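Long-range contacts in probable cobalt-precorrin-6B C(15)-methyltransferase (decarboxylating) (Methanothermobacter thermautotrophicus, PDB 1L3I), which probably methylates C-15 of cobalt-precorrin-6B with S-adenosyl-L-methionine and then decarboxylates C-12, giving cobalt-precorrin-7 in anaerobic cobalamin biosynthesis: residues K9-V13 against N64-T70; S12-P16 against C42-G46; T48-A52 against H78-V84; A60-N64 against D90-L95. All blocks are in the same frame, centred on the assembly; numbering follows the deposited sequence.

Interaction 1: residues K9-V13 against N64-T70; sequences KNPSV and NPEAIST
With CG1 of Val-13 trans to its backbone nitrogen (chi1 180°), both methyl groups of the valine bear on the first turn of helix 65-77. CG1 packs against CB of Ala-67 at 3.7 Å, while CG2 comes to 3.5 Å from the Ala-67 backbone N, with CB of Glu-66 close by. Asn-10 likewise turns CG away from its own nitrogen (chi1 170°), which lays its CB 3.3 Å from OG1 of Thr-70, the two side chains crossing at about a right angle. Farther out, ND2 of Asn-10 stands 3.6 Å from OE1 of Glu-66, whose chain is bent at chi2; amide and carboxylate planes are 58° apart.

No hydrogen bond spans the contact; OD1 of Asn-10 and OG1 of Thr-70 are instead bonded within their own segments. OD1 of Asn-10 is gripped twice, by Ser-12 N at 2.7 Å in the carbonyl plane and by Ser-12 OG from above it. Thr-70 OG1 donates to the Glu-66 carbonyl O (2.7 Å), and Thr-70 N reaches it from the opposite face. An alanine in place of Asn-10 would take away the acceptor shared by both Ser-12 donors and would probably leave the loop freer to shift against Thr-70. The arrangement is an Asx turn within a type I beta turn, set against the helix that follows strand 57-62 in the Rossmann-like methyltransferase fold.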
# COMPACT_ATOMS: atom_id res chain seq x y z
N LYS A 9 4.54 20.99 -16.71
CA LYS A 9 3.73 21.41 -15.57
C LYS A 9 3.72 22.92 -15.34
O LYS A 9 4.73 23.59 -15.52
CB LYS A 9 4.24 20.73 -14.30
CG LYS A 9 3.68 19.35 -14.06
CD LYS A 9 3.94 18.93 -12.62
CE LYS A 9 5.27 18.23 -12.50
NZ LYS A 9 5.15 16.90 -13.09
N ASN A 10 2.54 23.43 -15.01
CA ASN A 10 2.35 24.83 -14.66
C ASN A 10 2.24 24.76 -13.13
O ASN A 10 1.57 23.89 -12.58
CB ASN A 10 1.06 25.37 -15.29
CG ASN A 10 0.70 26.74 -14.77
OD1 ASN A 10 0.46 26.91 -13.59
ND2 ASN A 10 0.65 27.72 -15.65
N PRO A 11 2.89 25.68 -12.41
CA PRO A 11 2.79 25.58 -10.95
C PRO A 11 1.42 25.69 -10.26
O PRO A 11 1.26 25.26 -9.12
CB PRO A 11 3.80 26.63 -10.47
CG PRO A 11 3.82 27.64 -11.59
CD PRO A 11 3.76 26.80 -12.83
N SER A 12 0.41 26.19 -10.96
CA SER A 12 -0.92 26.34 -10.37
C SER A 12 -1.93 25.29 -10.84
O SER A 12 -3.10 25.36 -10.49
CB SER A 12 -1.48 27.73 -10.72
OG SER A 12 -1.82 27.82 -12.10
N VAL A 13 -1.48 24.37 -11.69
CA VAL A 13 -2.35 23.33 -12.24
C VAL A 13 -1.84 21.95 -11.82
O VAL A 13 -0.68 21.60 -12.06
CB VAL A 13 -2.42 23.43 -13.81
CG1 VAL A 13 -3.32 22.35 -14.36
CG2 VAL A 13 -2.93 24.80 -14.24
N ASN A 64 -9.95 26.53 -14.33
CA ASN A 64 -8.69 27.23 -14.45
C ASN A 64 -8.25 27.50 -15.88
O ASN A 64 -7.96 26.56 -16.63
CB ASN A 64 -7.59 26.45 -13.70
CG ASN A 64 -6.32 27.29 -13.44
OD1 ASN A 64 -5.28 26.75 -13.06
ND2 ASN A 64 -6.41 28.60 -13.62
N PRO A 65 -8.19 28.80 -16.27
CA PRO A 65 -7.77 29.21 -17.61
C PRO A 65 -6.38 28.62 -17.85
O PRO A 65 -6.05 28.22 -18.97
CB PRO A 65 -7.66 30.73 -17.47
CG PRO A 65 -8.71 31.06 -16.49
CD PRO A 65 -8.55 29.98 -15.46
N GLU A 66 -5.59 28.55 -16.79
CA GLU A 66 -4.24 28.02 -16.85
C GLU A 66 -4.19 26.53 -17.10
O GLU A 66 -3.23 26.03 -17.69
CB GLU A 66 -3.48 28.37 -15.57
CG GLU A 66 -3.13 29.85 -15.47
CD GLU A 66 -1.94 30.27 -16.36
OE1 GLU A 66 -1.71 29.68 -17.44
OE2 GLU A 66 -1.24 31.23 -15.98
N ALA A 67 -5.21 25.82 -16.62
CA ALA A 67 -5.28 24.38 -16.86
C ALA A 67 -5.61 24.18 -18.35
O ALA A 67 -5.05 23.30 -19.01
CB ALA A 67 -6.36 23.77 -15.99
N ILE A 68 -6.48 25.03 -18.90
CA ILE A 68 -6.86 24.93 -20.31
C ILE A 68 -5.65 25.22 -21.21
O ILE A 68 -5.43 24.57 -22.23
CB ILE A 68 -8.03 25.88 -20.64
CG1 ILE A 68 -9.30 25.43 -19.90
CG2 ILE A 68 -8.24 25.95 -22.15
CD1 ILE A 68 -9.82 24.06 -20.29
N SER A 69 -4.85 26.20 -20.78
CA SER A 69 -3.65 26.57 -21.51
C SER A 69 -2.59 25.45 -21.46
O SER A 69 -1.99 25.12 -22.49
CB SER A 69 -3.10 27.88 -20.92
OG SER A 69 -1.85 28.23 -21.47
N THR A 70 -2.38 24.87 -20.28
CA THR A 70 -1.41 23.78 -20.07
C THR A 70 -1.79 22.54 -20.88
O THR A 70 -0.92 21.91 -21.50
CB THR A 70 -1.31 23.43 -18.57
OG1 THR A 70 -0.94 24.60 -17.84
CG2 THR A 70 -0.29 22.33 -18.32

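Interaction 2: residues S12-P16 against C42-G46; sequences SVPGP and CGTGG. With SAH (S-adenosyl-L-homocysteine), chain G.
Gly-43 is where the segment 42-46 first meets the loop 12-16: its carbonyl C lies 3.3 Å from CG1 of Val-13. A side chain on Gly-43 would run into the CB of S-adenosyl-L-homocysteine. Thr-44 carries most of the polar contact. Its OG1, trans to the carbonyl carbon (chi1 -58°), donates to the Pro-14 carbonyl O at 2.9 Å from well above the carbonyl plane (60° out of it), and Thr-44 N adds a weak bond to the same oxygen. A water also links Thr-44 OG1 to the Val-13 carbonyl, and CG2 of Thr-44 leans toward CD of Pro-16, which follows a cis peptide bond. A valine here would lack the hydroxyl, so the Pro-14 carbonyl would probably keep only the weak backbone N bond on this turn and the water would lose its hydroxyl partner. This is the glycine-rich loop between strand 36-40 and helix 46-52, as in Rossmann-type methyltransferases, and its type II' beta turn runs from Cys-42 to Gly-45. Gly-45 N reaches OXT of the ligand weakly, at 3.2 Å. Gly-46 N makes the straighter bond to OXT, 3.0 Å with an N-H...O angle of 157°, while its CA packs 4.0 Å from CB of Pro-16.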
# COMPACT_ATOMS: atom_id res chain seq x y z
N SER A 12 0.41 26.19 -10.96
CA SER A 12 -0.92 26.34 -10.37
C SER A 12 -1.93 25.29 -10.84
O SER A 12 -3.10 25.36 -10.49
CB SER A 12 -1.48 27.73 -10.72
OG SER A 12 -1.82 27.82 -12.10
N VAL A 13 -1.48 24.37 -11.69
CA VAL A 13 -2.35 23.33 -12.24
C VAL A 13 -1.84 21.95 -11.82
O VAL A 13 -0.68 21.60 -12.06
CB VAL A 13 -2.42 23.43 -13.81
CG1 VAL A 13 -3.32 22.35 -14.36
CG2 VAL A 13 -2.93 24.80 -14.24
N PRO A 14 -2.67 21.18 -11.09
CA PRO A 14 -2.25 19.85 -10.66
C PRO A 14 -2.17 18.83 -11.77
O PRO A 14 -2.81 18.97 -12.81
CB PRO A 14 -3.30 19.48 -9.61
CG PRO A 14 -4.48 20.28 -9.99
CD PRO A 14 -3.93 21.58 -10.43
N GLY A 15 -1.30 17.86 -11.60
CA GLY A 15 -1.16 16.80 -12.58
C GLY A 15 0.23 16.75 -13.17
O GLY A 15 1.10 17.50 -12.75
N PRO A 16 0.49 15.84 -14.12
CA PRO A 16 -0.52 14.93 -14.67
C PRO A 16 -0.79 13.81 -13.68
O PRO A 16 -0.03 13.59 -12.75
CB PRO A 16 0.18 14.38 -15.91
CG PRO A 16 1.62 14.30 -15.46
CD PRO A 16 1.80 15.64 -14.75
N CYS A 42 -9.70 18.80 -16.71
CA CYS A 42 -8.54 18.27 -17.43
C CYS A 42 -7.16 18.57 -16.86
O CYS A 42 -6.20 17.88 -17.20
CB CYS A 42 -8.60 18.64 -18.92
SG CYS A 42 -8.63 20.37 -19.32
N GLY A 43 -7.06 19.57 -15.98
CA GLY A 43 -5.80 19.92 -15.35
C GLY A 43 -4.63 20.09 -16.31
O GLY A 43 -4.70 20.92 -17.21
N THR A 44 -3.57 19.32 -16.10
CA THR A 44 -2.37 19.33 -16.93
C THR A 44 -2.60 18.64 -18.30
O THR A 44 -1.86 18.86 -19.25
CB THR A 44 -1.20 18.67 -16.18
OG1 THR A 44 -0.97 19.37 -14.96
CG2 THR A 44 0.08 18.69 -17.00
N GLY A 45 -3.61 17.78 -18.37
CA GLY A 45 -3.91 17.11 -19.62
C GLY A 45 -3.60 15.63 -19.66
O GLY A 45 -3.77 14.99 -20.69
N GLY A 46 -3.18 15.07 -18.53
CA GLY A 46 -2.85 13.65 -18.48
C GLY A 46 -3.90 12.69 -19.04
O GLY A 46 -3.59 11.77 -19.77
N SAH G . -6.28 14.50 -14.47
CA SAH G . -5.50 15.69 -14.81
CB SAH G . -5.33 16.63 -13.59
CG SAH G . -6.68 17.15 -13.02
SD SAH G . -6.59 18.28 -11.63
C SAH G . -4.14 15.25 -15.35
O SAH G . -3.93 14.03 -15.42
OXT SAH G . -3.33 16.13 -15.70
C5' SAH G . -8.30 18.65 -11.34
C4' SAH G . -8.81 19.75 -12.19
O4' SAH G . -10.18 19.91 -11.79
C3' SAH G . -8.11 21.19 -12.00
O3' SAH G . -7.38 21.76 -13.13
C2' SAH G . -9.33 22.01 -11.52
O2' SAH G . -9.33 23.42 -11.79
C1' SAH G . -10.47 21.24 -12.15
N9 SAH G . -11.82 21.40 -11.63
C8 SAH G . -12.27 21.17 -10.31
N7 SAH G . -13.54 21.40 -10.19
C5 SAH G . -13.97 21.81 -11.48
C6 SAH G . -15.21 22.20 -12.01
N6 SAH G . -16.32 22.23 -11.26
N1 SAH G . -15.30 22.54 -13.32
C2 SAH G . -14.20 22.50 -14.05
N3 SAH G . -12.98 22.16 -13.67
C4 SAH G . -12.92 21.82 -12.37
O HOH W 1 0.61 21.33 -14.20

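Interaction 3: residues T48-A52 against H78-V84; sequences TLELA and HGLGDNV
Ala-52, in the last turn of helix 46-52, and Val-84, where strand 84-88 begins, bring their CA atoms to 6.5 Å, the closest CA pair of the two segments. The 78-84 connection bends twice on its way there. Gly-79, at positive phi, is the C' residue of the Schellman motif that ends helix 65-77, and a type I beta turn from Gly-81 to Val-84 is closed by the bond from Val-84 N to the Gly-81 carbonyl.

From this turn Asn-83 reaches back to the helix. Its CG sits between backbone N and carbonyl carbon (chi1 66°), which aims ND2 at the Ala-52 carbonyl O; the bond is 2.9 Å long, fairly straight at 157°, and falls on a lone pair in the carbonyl plane. ND2 also bonds to the carbonyl of Arg-56, so both amide protons can be used on main-chain oxygens near the helix end. The rest is largely apolar van der Waals packing. CG2 of Val-84 rests 3.8 Å from CB of Ala-52, and its CG1 meets the methyl CG2 of Thr-48 at 4.0 Å, while the Thr-48 hydroxyl bonds to Asp-39. CD1 of Leu-80 comes over the helix to 3.6 Å from the Leu-49 carbonyl O. CD2 of Leu-49 presses on CD2 of the His-78 ring (3.5 Å), the two side chains at about a right angle, and His-78 NE2 holds the carbonyl of Glu-6.

The contact thus sets helix 46-52 of one beta-alpha-beta crossover against the 78-84 connection of the next: Leu-75 of helix 65-77 touches both Leu-49 and Val-84, and Val-58 of strand 57-62 adjoins Val-84.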
# COMPACT_ATOMS: atom_id res chain seq x y z
N THR A 48 -6.74 13.75 -20.81
CA THR A 48 -7.13 14.28 -22.11
C THR A 48 -6.24 13.81 -23.28
O THR A 48 -6.75 13.41 -24.34
CB THR A 48 -7.19 15.82 -22.09
OG1 THR A 48 -8.29 16.22 -21.26
CG2 THR A 48 -7.37 16.40 -23.48
N LEU A 49 -4.93 13.82 -23.08
CA LEU A 49 -4.00 13.39 -24.12
C LEU A 49 -4.19 11.92 -24.50
O LEU A 49 -4.21 11.59 -25.68
CB LEU A 49 -2.55 13.65 -23.70
CG LEU A 49 -1.98 14.96 -24.23
CD1 LEU A 49 -2.51 16.16 -23.45
CD2 LEU A 49 -0.50 14.92 -24.17
N GLU A 50 -4.37 11.07 -23.49
CA GLU A 50 -4.58 9.64 -23.72
C GLU A 50 -5.89 9.37 -24.47
O GLU A 50 -5.93 8.54 -25.37
CB GLU A 50 -4.57 8.86 -22.40
CG GLU A 50 -3.29 9.05 -21.58
CD GLU A 50 -2.02 8.64 -22.33
OE1 GLU A 50 -2.10 7.86 -23.29
OE2 GLU A 50 -0.94 9.10 -21.93
N LEU A 51 -6.95 10.07 -24.07
CA LEU A 51 -8.25 9.93 -24.72
C LEU A 51 -8.19 10.49 -26.14
O LEU A 51 -8.77 9.91 -27.06
CB LEU A 51 -9.33 10.68 -23.94
CG LEU A 51 -9.81 10.05 -22.64
CD1 LEU A 51 -10.74 11.03 -21.95
CD2 LEU A 51 -10.50 8.72 -22.93
N ALA A 52 -7.46 11.60 -26.31
CA ALA A 52 -7.31 12.24 -27.61
C ALA A 52 -6.87 11.27 -28.71
O ALA A 52 -7.46 11.24 -29.81
CB ALA A 52 -6.32 13.41 -27.51
N HIS A 78 2.57 16.98 -28.44
CA HIS A 78 2.53 15.56 -28.80
C HIS A 78 1.83 15.32 -30.14
O HIS A 78 1.54 14.18 -30.50
CB HIS A 78 1.87 14.73 -27.68
CG HIS A 78 2.71 14.61 -26.47
ND1 HIS A 78 3.71 13.67 -26.34
CD2 HIS A 78 2.74 15.35 -25.32
CE1 HIS A 78 4.33 13.84 -25.18
NE2 HIS A 78 3.76 14.85 -24.55
N GLY A 79 1.57 16.41 -30.87
CA GLY A 79 0.93 16.34 -32.18
C GLY A 79 -0.53 15.93 -32.12
O GLY A 79 -1.05 15.30 -33.05
N LEU A 80 -1.18 16.27 -31.02
CA LEU A 80 -2.58 15.93 -30.83
C LEU A 80 -3.40 17.21 -30.67
O LEU A 80 -2.86 18.32 -30.78
CB LEU A 80 -2.73 15.05 -29.59
CG LEU A 80 -1.88 13.79 -29.47
CD1 LEU A 80 -2.08 13.18 -28.10
CD2 LEU A 80 -2.21 12.79 -30.57
N GLY A 81 -4.70 17.06 -30.45
CA GLY A 81 -5.54 18.21 -30.24
C GLY A 81 -6.57 18.57 -31.28
O GLY A 81 -7.54 19.27 -30.95
N ASP A 82 -6.43 18.08 -32.51
CA ASP A 82 -7.42 18.47 -33.51
C ASP A 82 -8.83 17.88 -33.30
O ASP A 82 -9.80 18.35 -33.91
CB ASP A 82 -6.88 18.30 -34.94
CG ASP A 82 -6.39 16.89 -35.24
OD1 ASP A 82 -6.36 16.04 -34.33
OD2 ASP A 82 -6.02 16.65 -36.41
N ASN A 83 -8.96 16.92 -32.38
CA ASN A 83 -10.26 16.30 -32.06
C ASN A 83 -10.65 16.60 -30.61
O ASN A 83 -11.55 15.96 -30.05
CB ASN A 83 -10.22 14.78 -32.27
CG ASN A 83 -9.28 14.06 -31.31
OD1 ASN A 83 -8.26 14.61 -30.89
ND2 ASN A 83 -9.61 12.81 -30.98
N VAL A 84 -9.98 17.58 -30.02
CA VAL A 84 -10.22 17.99 -28.65
C VAL A 84 -10.84 19.39 -28.61
O VAL A 84 -10.32 20.34 -29.19
CB VAL A 84 -8.89 17.99 -27.81
CG1 VAL A 84 -9.15 18.54 -26.42
CG2 VAL A 84 -8.32 16.58 -27.72

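Interaction 4: residues A60-N64 against D90-L95; sequences AIDRN and DAPEAL. With SAH (S-adenosyl-L-homocysteine), chain G.
Arg-63 and Asp-90 meet beside the adenine of S-adenosyl-L-homocysteine, at the edge of the adenosine pocket formed past the C-terminal ends of parallel strands in the Rossmann-like sheet. Arg-63 NE forms a salt bridge with Asp-90 OD1 at 3.1 Å; the side chains run alongside each other, with guanidinium and carboxylate planes 57° apart. The arginine chain, extended from CG to NE, lies over one face of the adenine, CG being 3.5 Å from C2 of the ligand. Near the plane of the guanidinium, at its edge, sits the ligand N6, which Asp-90 OD1 also approaches. Ala-91 N, at the start of helix 91-95, donates to the adenine N1 (2.9 Å).

Asp-62 holds the ribose, accepting from O2' through OD1 (2.8 Å) and from O3' through OD2 (2.6 Å), as the acidic residue ending this strand does in many S-adenosylmethionine enzymes. An Asx turn fixes its carboxylate: OD1 accepts from the backbone N of Asn-64 on its anti lone pair, and Gly-43 N binds OD2.

Ile-61 CD1 packs against Ala-94 CB (3.8 Å) and Leu-95 CD2 (4.1 Å). Strand 60-62 and helix 91-95 run roughly antiparallel, with 149° between their directions and their axes 8.6 Å apart. Val-38 of strand 36-40 touches both Ile-61 and Leu-95, while Ile-116 and Ile-119 of helix 113-122 touch Ala-91 and Leu-95, respectively.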
# COMPACT_ATOMS: atom_id res chain seq x y z
N ALA A 60 -12.62 18.61 -23.18
CA ALA A 60 -11.83 18.85 -21.97
C ALA A 60 -12.27 20.14 -21.28
O ALA A 60 -12.12 21.23 -21.81
CB ALA A 60 -10.35 18.91 -22.32
N ILE A 61 -12.77 20.00 -20.06
CA ILE A 61 -13.28 21.13 -19.30
C ILE A 61 -12.42 21.46 -18.09
O ILE A 61 -11.86 20.56 -17.45
CB ILE A 61 -14.68 20.78 -18.75
CG1 ILE A 61 -15.62 20.39 -19.89
CG2 ILE A 61 -15.25 21.91 -17.94
CD1 ILE A 61 -16.91 19.74 -19.41
N ASP A 62 -12.33 22.76 -17.75
CA ASP A 62 -11.59 23.21 -16.58
C ASP A 62 -11.92 24.66 -16.20
O ASP A 62 -12.04 25.53 -17.06
CB ASP A 62 -10.09 23.05 -16.75
CG ASP A 62 -9.38 22.80 -15.43
OD1 ASP A 62 -9.42 23.69 -14.56
OD2 ASP A 62 -8.81 21.70 -15.27
N ARG A 63 -12.07 24.90 -14.89
CA ARG A 63 -12.34 26.22 -14.33
C ARG A 63 -11.12 27.11 -14.57
O ARG A 63 -11.24 28.30 -14.86
CB ARG A 63 -12.49 26.15 -12.81
CG ARG A 63 -13.66 25.43 -12.25
CD ARG A 63 -13.57 25.45 -10.74
NE ARG A 63 -14.75 24.84 -10.13
CZ ARG A 63 -15.11 24.99 -8.86
NH1 ARG A 63 -14.39 25.74 -8.04
NH2 ARG A 63 -16.19 24.37 -8.40
N ASN A 64 -9.95 26.53 -14.33
CA ASN A 64 -8.69 27.23 -14.45
C ASN A 64 -8.25 27.50 -15.88
O ASN A 64 -7.96 26.56 -16.63
CB ASN A 64 -7.59 26.45 -13.70
CG ASN A 64 -6.32 27.29 -13.44
OD1 ASN A 64 -5.28 26.75 -13.06
ND2 ASN A 64 -6.41 28.60 -13.62
N ASP A 90 -16.90 26.47 -15.46
CA ASP A 90 -17.35 25.54 -14.44
C ASP A 90 -18.02 24.37 -15.17
O ASP A 90 -18.80 24.56 -16.09
CB ASP A 90 -18.32 26.27 -13.52
CG ASP A 90 -18.48 25.58 -12.18
OD1 ASP A 90 -17.45 25.19 -11.58
OD2 ASP A 90 -19.64 25.44 -11.74
N ALA A 91 -17.71 23.16 -14.73
CA ALA A 91 -18.21 21.93 -15.33
C ALA A 91 -19.70 21.79 -15.64
O ALA A 91 -20.05 21.44 -16.77
CB ALA A 91 -17.75 20.71 -14.53
N PRO A 92 -20.59 22.02 -14.66
CA PRO A 92 -22.02 21.85 -14.99
C PRO A 92 -22.49 22.69 -16.19
O PRO A 92 -23.12 22.15 -17.10
CB PRO A 92 -22.71 22.22 -13.69
CG PRO A 92 -21.70 21.75 -12.66
CD PRO A 92 -20.43 22.34 -13.23
N GLU A 93 -22.09 23.97 -16.21
CA GLU A 93 -22.45 24.87 -17.31
C GLU A 93 -21.94 24.31 -18.62
O GLU A 93 -22.69 24.23 -19.60
CB GLU A 93 -21.84 26.28 -17.07
CG GLU A 93 -21.55 27.15 -18.34
CD GLU A 93 -20.13 26.96 -18.91
OE1 GLU A 93 -19.14 27.05 -18.13
OE2 GLU A 93 -19.98 26.74 -20.15
N ALA A 94 -20.66 23.91 -18.63
CA ALA A 94 -19.98 23.37 -19.80
C ALA A 94 -20.56 22.05 -20.27
O ALA A 94 -20.72 21.83 -21.48
CB ALA A 94 -18.51 23.22 -19.51
N LEU A 95 -20.86 21.17 -19.32
CA LEU A 95 -21.41 19.84 -19.62
C LEU A 95 -22.74 19.91 -20.37
O LEU A 95 -23.03 19.05 -21.19
CB LEU A 95 -21.59 19.02 -18.34
CG LEU A 95 -20.38 18.31 -17.75
CD1 LEU A 95 -20.73 17.86 -16.35
CD2 LEU A 95 -19.95 17.14 -18.63
N SAH G . -6.28 14.50 -14.47
CA SAH G . -5.50 15.69 -14.81
CB SAH G . -5.33 16.63 -13.59
CG SAH G . -6.68 17.15 -13.02
SD SAH G . -6.59 18.28 -11.63
C SAH G . -4.14 15.25 -15.35
O SAH G . -3.93 14.03 -15.42
OXT SAH G . -3.33 16.13 -15.70
C5' SAH G . -8.30 18.65 -11.34
C4' SAH G . -8.81 19.75 -12.19
O4' SAH G . -10.18 19.91 -11.79
C3' SAH G . -8.11 21.19 -12.00
O3' SAH G . -7.38 21.76 -13.13
C2' SAH G . -9.33 22.01 -11.52
O2' SAH G . -9.33 23.42 -11.79
C1' SAH G . -10.47 21.24 -12.15
N9 SAH G . -11.82 21.40 -11.63
C8 SAH G . -12.27 21.17 -10.31
N7 SAH G . -13.54 21.40 -10.19
C5 SAH G . -13.97 21.81 -11.48
C6 SAH G . -15.21 22.20 -12.01
N6 SAH G . -16.32 22.23 -11.26
N1 SAH G . -15.30 22.54 -13.32
C2 SAH G . -14.20 22.50 -14.05
N3 SAH G . -12.98 22.16 -13.67
C4 SAH G . -12.92 21.82 -12.37

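Interactions 2 and 4 embrace S-adenosyl-L-homocysteine from its two ends, the first at the amino-acid carboxylate and the second at the adenosine; their centres lie 14 Å apart. They meet where Gly-43 N approaches Asp-62 OD2 (2.8 Å), joining the glycine-rich turn to the ribose-binding carboxylate. Interaction 1 shares Ser-12 and Val-13 with interaction 2, its centre about 7 Å away, while Ala-67 CB of its helix lies 3.2 Å from Asp-62 CG, so interaction 1 as a whole borders both ligand-binding elements. Interaction 3 lies farther from the ligand, about 7 Å at the Thr-48 side chain, yet Thr-48 OG1 touches Cys-42 CB (3.4 Å) and Ala-60 CB (3.5 Å), connecting it to interactions 2 and 4.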